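Local coordinates for protein membrane-bound lytic murein transglycosylase A (Burkholderia pseudomallei, PDB 6QK4) that probably cleaves the beta-1,4 link between N-acetylmuramic acid and N-acetylglucosamine in peptidoglycan, leaving a 1,6-anhydro bond in the N-acetylmuramic acid, at residues A[44-49]-A[71-76]; A[268-273]-A[299-304]. All blocks are in the same frame, centred on the assembly; numbering follows the deposited sequence.

Interaction 1: A[44-49]-A[71-76]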
loop_
_atom_site.group_PDB
_atom_site.type_symbol
_atom_site.label_atom_id
_atom_site.label_comp_id
_atom_site.label_asym_id
_atom_site.label_seq_id
_atom_site.Cartn_x
_atom_site.Cartn_y
_atom_site.Cartn_z
ATOM N N ALA A 44 -4.338 -12.851 10.075
ATOM C CA ALA A 44 -5.666 -12.239 10.181
ATOM C C ALA A 44 -6.042 -11.807 11.611
ATOM O O ALA A 44 -6.723 -10.775 11.796
ATOM C CB ALA A 44 -6.730 -13.207 9.622
ATOM N N THR A 45 -5.600 -12.558 12.645
ATOM C CA THR A 45 -5.907 -12.135 14.018
ATOM C C THR A 45 -5.197 -10.840 14.401
ATOM O O THR A 45 -5.681 -10.123 15.296
ATOM C CB THR A 45 -5.532 -13.210 15.020
ATOM O OG1 THR A 45 -4.276 -13.774 14.626
ATOM C CG2 THR A 45 -6.612 -14.348 14.996
ATOM N N ILE A 46 -4.029 -10.569 13.814
ATOM C CA ILE A 46 -3.339 -9.308 14.117
ATOM C C ILE A 46 -4.182 -8.139 13.651
ATOM O O ILE A 46 -4.429 -7.178 14.391
ATOM C CB ILE A 46 -1.934 -9.294 13.477
ATOM C CG1 ILE A 46 -1.013 -10.292 14.186
ATOM C CG2 ILE A 46 -1.287 -7.921 13.553
ATOM C CD1 ILE A 46 0.306 -10.622 13.481
ATOM N N ALA A 47 -4.650 -8.208 12.405
ATOM C CA ALA A 47 -5.478 -7.123 11.866
ATOM C C ALA A 47 -6.823 -7.079 12.565
ATOM O O ALA A 47 -7.391 -5.996 12.742
ATOM C CB ALA A 47 -5.667 -7.280 10.348
ATOM N N LEU A 48 -7.323 -8.239 13.003
ATOM C CA LEU A 48 -8.541 -8.281 13.801
ATOM C C LEU A 48 -8.404 -7.532 15.137
ATOM O O LEU A 48 -9.316 -6.811 15.546
ATOM C CB LEU A 48 -8.955 -9.752 14.050
ATOM C CG LEU A 48 -10.141 -9.943 15.037
ATOM C CD1 LEU A 48 -11.385 -9.464 14.381
ATOM C CD2 LEU A 48 -10.308 -11.433 15.266
ATOM N N ARG A 49 -7.300 -7.718 15.863
ATOM C CA ARG A 49 -7.147 -6.971 17.111
ATOM C C ARG A 49 -7.031 -5.474 16.853
ATOM O O ARG A 49 -7.571 -4.670 17.620
ATOM C CB ARG A 49 -5.922 -7.497 17.862
ATOM C CG ARG A 49 -6.168 -8.883 18.488
ATOM C CD ARG A 49 -5.098 -9.206 19.539
ATOM N NE ARG A 49 -3.750 -9.118 18.984
ATOM C CZ ARG A 49 -3.170 -10.108 18.308
ATOM N NH1 ARG A 49 -3.824 -11.229 18.142
ATOM N NH2 ARG A 49 -1.927 -9.985 17.808
ATOM N N LEU A 71 -7.810 -15.236 21.097
ATOM C CA LEU A 71 -7.157 -16.002 20.031
ATOM C C LEU A 71 -5.679 -15.679 19.958
ATOM O O LEU A 71 -5.312 -14.504 20.003
ATOM C CB LEU A 71 -7.771 -15.629 18.687
ATOM C CG LEU A 71 -9.273 -15.879 18.586
ATOM C CD1 LEU A 71 -9.748 -15.362 17.282
ATOM C CD2 LEU A 71 -9.597 -17.400 18.746
ATOM N N ASP A 72 -4.816 -16.690 19.754
ATOM C CA ASP A 72 -3.434 -16.357 19.446
ATOM C C ASP A 72 -3.258 -16.336 17.917
ATOM O O ASP A 72 -4.127 -16.754 17.153
ATOM C CB ASP A 72 -2.477 -17.347 20.127
ATOM C CG ASP A 72 -2.637 -18.762 19.614
ATOM O OD1 ASP A 72 -2.360 -18.985 18.434
ATOM O OD2 ASP A 72 -3.025 -19.672 20.413
ATOM N N ASP A 73 -2.078 -15.892 17.457
ATOM C CA ASP A 73 -1.866 -15.714 16.035
ATOM C C ASP A 73 -1.325 -16.942 15.347
ATOM O O ASP A 73 -1.150 -16.942 14.112
ATOM C CB ASP A 73 -0.870 -14.538 15.810
ATOM C CG ASP A 73 -1.333 -13.276 16.481
ATOM O OD1 ASP A 73 -2.517 -12.932 16.299
ATOM O OD2 ASP A 73 -0.529 -12.637 17.212
ATOM N N LEU A 74 -1.095 -18.040 16.076
ATOM C CA LEU A 74 -0.552 -19.233 15.449
ATOM C C LEU A 74 -1.618 -20.283 15.149
ATOM O O LEU A 74 -1.511 -20.985 14.120
ATOM C CB LEU A 74 0.533 -19.880 16.313
ATOM C CG LEU A 74 1.675 -19.023 16.836
ATOM C CD1 LEU A 74 2.608 -19.931 17.618
ATOM C CD2 LEU A 74 2.405 -18.394 15.675
ATOM N N ASP A 75 -2.645 -20.350 15.976
ATOM C CA ASP A 75 -3.650 -21.411 15.867
ATOM C C ASP A 75 -4.678 -20.949 14.841
ATOM O O ASP A 75 -5.715 -20.398 15.215
ATOM C CB ASP A 75 -4.288 -21.642 17.224
ATOM C CG ASP A 75 -5.316 -22.768 17.214
ATOM O OD1 ASP A 75 -5.590 -23.341 16.138
ATOM O OD2 ASP A 75 -5.822 -23.064 18.302
ATOM N N VAL A 76 -4.401 -21.184 13.552
ATOM C CA VAL A 76 -5.331 -20.679 12.528
ATOM C C VAL A 76 -6.572 -21.566 12.431
ATOM O O VAL A 76 -7.630 -21.113 11.971
ATOM C CB VAL A 76 -4.664 -20.537 11.156
ATOM C CG1 VAL A 76 -3.584 -19.385 11.215
ATOM C CG2 VAL A 76 -4.084 -21.873 10.687
HETATM O O HOH W 1 -2.264 -14.994 12.698
HETATM O O HOH W 2 -6.357 -12.252 18.868
#
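Arg49 and Asp73 reach for each other from opposite directions and meet end-on, the guanidinium offering two nitrogens to the two carboxylate oxygens. NH1 of Arg49 donates to OD1 of Asp73 at 2.8 Å on a fairly straight path (161°), meeting that oxygen on its syn side, somewhat out of the carboxylate plane. NH2 of Arg49 takes the syn lone pair of OD2 of Asp73 at 3.1 Å. The two flat groups are twisted by 41°, so the paired bonds are not coplanar. On its anti lone pair the same OD1 of Asp73 accepts a bond from the hydroxyl OG1 of Thr45 at 2.6 Å; chi1 of 41° sets that hydroxyl between the backbone N and carbonyl carbon. The contact thus ties the start of helix 44-55 to the loop joining helices 62-68 and 76-86. Within that loop Asp72 OD1 accepts from Leu74 N, an Asx turn, widened to an Asx motif by Asp75 N, and Asp75 N-caps the next helix. Away from the carboxylate, CG2 of Thr45 rests 4.0 Å from CD1 of Leu71, while Phe82 touches both Leu48 and Leu71. One water links Arg49 NH1 to Leu71 O, another Thr45 OG1 to Asp73 O.

Interaction 2: A[268-273]-A[299-304]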
loop_
_atom_site.group_PDB
_atom_site.type_symbol
_atom_site.label_atom_id
_atom_site.label_comp_id
_atom_site.label_asym_id
_atom_site.label_seq_id
_atom_site.Cartn_x
_atom_site.Cartn_y
_atom_site.Cartn_z
ATOM N N THR A 268 -2.000 -3.682 8.626
ATOM C CA THR A 268 -1.272 -4.950 8.661
ATOM C C THR A 268 -0.967 -5.413 7.240
ATOM O O THR A 268 -1.890 -5.505 6.409
ATOM C CB THR A 268 -2.150 -5.988 9.366
ATOM O OG1 THR A 268 -2.416 -5.524 10.683
ATOM C CG2 THR A 268 -1.391 -7.359 9.468
ATOM N N PRO A 269 0.282 -5.688 6.890
ATOM C CA PRO A 269 0.588 -6.121 5.515
ATOM C C PRO A 269 -0.265 -7.306 5.089
ATOM O O PRO A 269 -0.378 -8.288 5.810
ATOM C CB PRO A 269 2.072 -6.508 5.583
ATOM C CG PRO A 269 2.665 -5.532 6.685
ATOM C CD PRO A 269 1.483 -5.525 7.735
ATOM N N GLU A 270 -0.807 -7.236 3.877
ATOM C CA GLU A 270 -1.693 -8.263 3.290
ATOM C C GLU A 270 -2.909 -8.616 4.126
ATOM O O GLU A 270 -3.553 -9.661 3.872
ATOM C CB GLU A 270 -0.897 -9.518 2.944
ATOM C CG GLU A 270 0.216 -9.170 1.947
ATOM C CD GLU A 270 0.635 -10.421 1.105
ATOM O OE1 GLU A 270 -0.222 -11.045 0.398
ATOM O OE2 GLU A 270 1.843 -10.747 1.185
ATOM N N ARG A 271 -3.321 -7.740 5.067
ATOM C CA ARG A 271 -4.543 -7.992 5.808
ATOM C C ARG A 271 -5.373 -6.733 5.949
ATOM O O ARG A 271 -6.368 -6.765 6.687
ATOM C CB ARG A 271 -4.275 -8.539 7.224
ATOM C CG ARG A 271 -3.631 -9.965 7.249
ATOM C CD ARG A 271 -4.691 -10.991 6.793
ATOM N NE ARG A 271 -4.028 -12.287 6.647
ATOM C CZ ARG A 271 -4.631 -13.348 6.117
ATOM N NH1 ARG A 271 -5.904 -13.212 5.743
ATOM N NH2 ARG A 271 -3.933 -14.523 5.922
ATOM N N SER A 272 -4.952 -5.610 5.339
ATOM C CA SER A 272 -5.691 -4.358 5.388
ATOM C C SER A 272 -5.947 -3.905 3.979
ATOM O O SER A 272 -5.065 -4.043 3.118
ATOM C CB SER A 272 -4.883 -3.238 6.086
ATOM O OG SER A 272 -4.694 -3.487 7.463
ATOM N N ILE A 273 -7.146 -3.400 3.711
ATOM C CA ILE A 273 -7.430 -2.783 2.420
ATOM C C ILE A 273 -7.967 -1.360 2.632
ATOM O O ILE A 273 -8.581 -1.029 3.653
ATOM C CB ILE A 273 -8.442 -3.574 1.580
ATOM C CG1 ILE A 273 -9.744 -3.860 2.374
ATOM C CG2 ILE A 273 -7.725 -4.836 0.932
ATOM C CD1 ILE A 273 -10.859 -4.425 1.419
ATOM N N LEU A 299 -5.285 -15.406 -5.324
ATOM C CA LEU A 299 -4.998 -14.733 -4.054
ATOM C C LEU A 299 -6.341 -14.603 -3.336
ATOM O O LEU A 299 -7.212 -13.841 -3.768
ATOM C CB LEU A 299 -4.343 -13.365 -4.295
ATOM C CG LEU A 299 -4.079 -12.555 -3.001
ATOM C CD1 LEU A 299 -3.184 -13.336 -2.089
ATOM C CD2 LEU A 299 -3.304 -11.326 -3.546
ATOM N N ASN A 300 -6.557 -15.451 -2.331
ATOM C CA ASN A 300 -7.795 -15.460 -1.564
ATOM C C ASN A 300 -7.479 -15.051 -0.135
ATOM O O ASN A 300 -6.703 -15.731 0.541
ATOM C CB ASN A 300 -8.399 -16.874 -1.574
ATOM C CG ASN A 300 -9.031 -17.208 -2.933
ATOM O OD1 ASN A 300 -10.157 -16.800 -3.218
ATOM N ND2 ASN A 300 -8.320 -17.980 -3.744
ATOM N N ARG A 301 -8.019 -13.910 0.325
ATOM C CA ARG A 301 -7.429 -13.325 1.541
ATOM C C ARG A 301 -8.535 -12.660 2.358
ATOM O O ARG A 301 -9.286 -11.840 1.799
ATOM C CB ARG A 301 -6.401 -12.189 1.225
ATOM C CG ARG A 301 -4.882 -12.464 1.312
ATOM C CD ARG A 301 -4.478 -12.573 2.683
ATOM N NE ARG A 301 -3.067 -12.579 3.036
ATOM C CZ ARG A 301 -2.355 -13.661 3.332
ATOM N NH1 ARG A 301 -2.851 -14.883 3.119
ATOM N NH2 ARG A 301 -1.119 -13.519 3.784
ATOM N N LEU A 302 -8.632 -12.990 3.649
ATOM C CA LEU A 302 -9.473 -12.234 4.575
ATOM C C LEU A 302 -8.710 -10.984 4.973
ATOM O O LEU A 302 -7.594 -11.070 5.490
ATOM C CB LEU A 302 -9.810 -13.063 5.813
ATOM C CG LEU A 302 -10.699 -12.324 6.848
ATOM C CD1 LEU A 302 -12.091 -11.929 6.323
ATOM C CD2 LEU A 302 -10.811 -13.204 8.071
ATOM N N VAL A 303 -9.305 -9.828 4.692
ATOM C CA VAL A 303 -8.697 -8.534 4.967
ATOM C C VAL A 303 -9.715 -7.684 5.740
ATOM O O VAL A 303 -10.901 -8.047 5.933
ATOM C CB VAL A 303 -8.272 -7.824 3.665
ATOM C CG1 VAL A 303 -7.273 -8.744 2.860
ATOM C CG2 VAL A 303 -9.491 -7.575 2.750
ATOM N N PHE A 304 -9.246 -6.504 6.183
ATOM C CA PHE A 304 -10.130 -5.601 6.944
ATOM C C PHE A 304 -10.095 -4.228 6.310
ATOM O O PHE A 304 -9.024 -3.753 5.941
ATOM C CB PHE A 304 -9.683 -5.505 8.409
ATOM C CG PHE A 304 -9.906 -6.785 9.175
ATOM C CD1 PHE A 304 -8.979 -7.788 9.089
ATOM C CD2 PHE A 304 -11.021 -6.914 10.028
ATOM C CE1 PHE A 304 -9.199 -8.991 9.808
ATOM C CE2 PHE A 304 -11.264 -8.099 10.748
ATOM C CZ PHE A 304 -10.323 -9.144 10.591
#
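Ser272 pairs with Phe304 in a short parallel bridge, where strand 272-274 pairs with strand 298-307 within the 3D domain, whose family belongs to the double-psi beta-barrel clan. Two backbone bonds flank Ser272: Phe304 N donates to Arg271 O at 2.9 Å from well above the carbonyl plane, and Ile273 N donates to Phe304 O, also at 2.9 Å but nearly straight (169°). Before the bridge the chain bends away, and the touching part, 270-273, runs 55° from 299-304. In that bend Arg271 folds back at chi2, which brings its guanidinium toward Arg301 and Leu302, the residues before Val303 in the opposing strand. There NH1 of Arg271 donates to Leu302 O at 2.7 Å, on a lone pair in the carbonyl plane. One face of the Arg271 guanidinium lies on that of Arg301, centres 3.6 Å apart and planes only 18° from parallel. Asp39 probably eases this pairing of like charges, since its OD2 forms a salt bridge with Arg271 NH1. Arg301 NE also makes a weak bond to Glu270 O, while the Glu270 carboxylate turns to the hydroxyl of Tyr320. Further along, Ile273 and Val303 cross at about a right angle, with CD1 of Ile273 3.7 Å from CG2 of Val303. Arg271 O lies in the plane of the Phe304 ring, at its edge, 3.7 Å from CD1 of Phe304.

The two contacts sit side by side, their centres about 13 Å apart, and share a border: the methyl of Ala47 on helix 44-55 packs against both Arg271 and Phe304. Interaction 2 is buried and belongs to the beta core, where backbone pairing fixes the strands. Interaction 1 lies farther out, its centre about 21 Å from the centre of the chain, partly buried, and involves no strand; side chains and two waters carry it. Both use arginine, yet differently: at 44-49 with 71-76 it faces a carboxylate across the contact, whereas at 268-273 with 299-304 it meets a backbone carbonyl and a second arginine, its carboxylate partner Asp39 lying outside both segments.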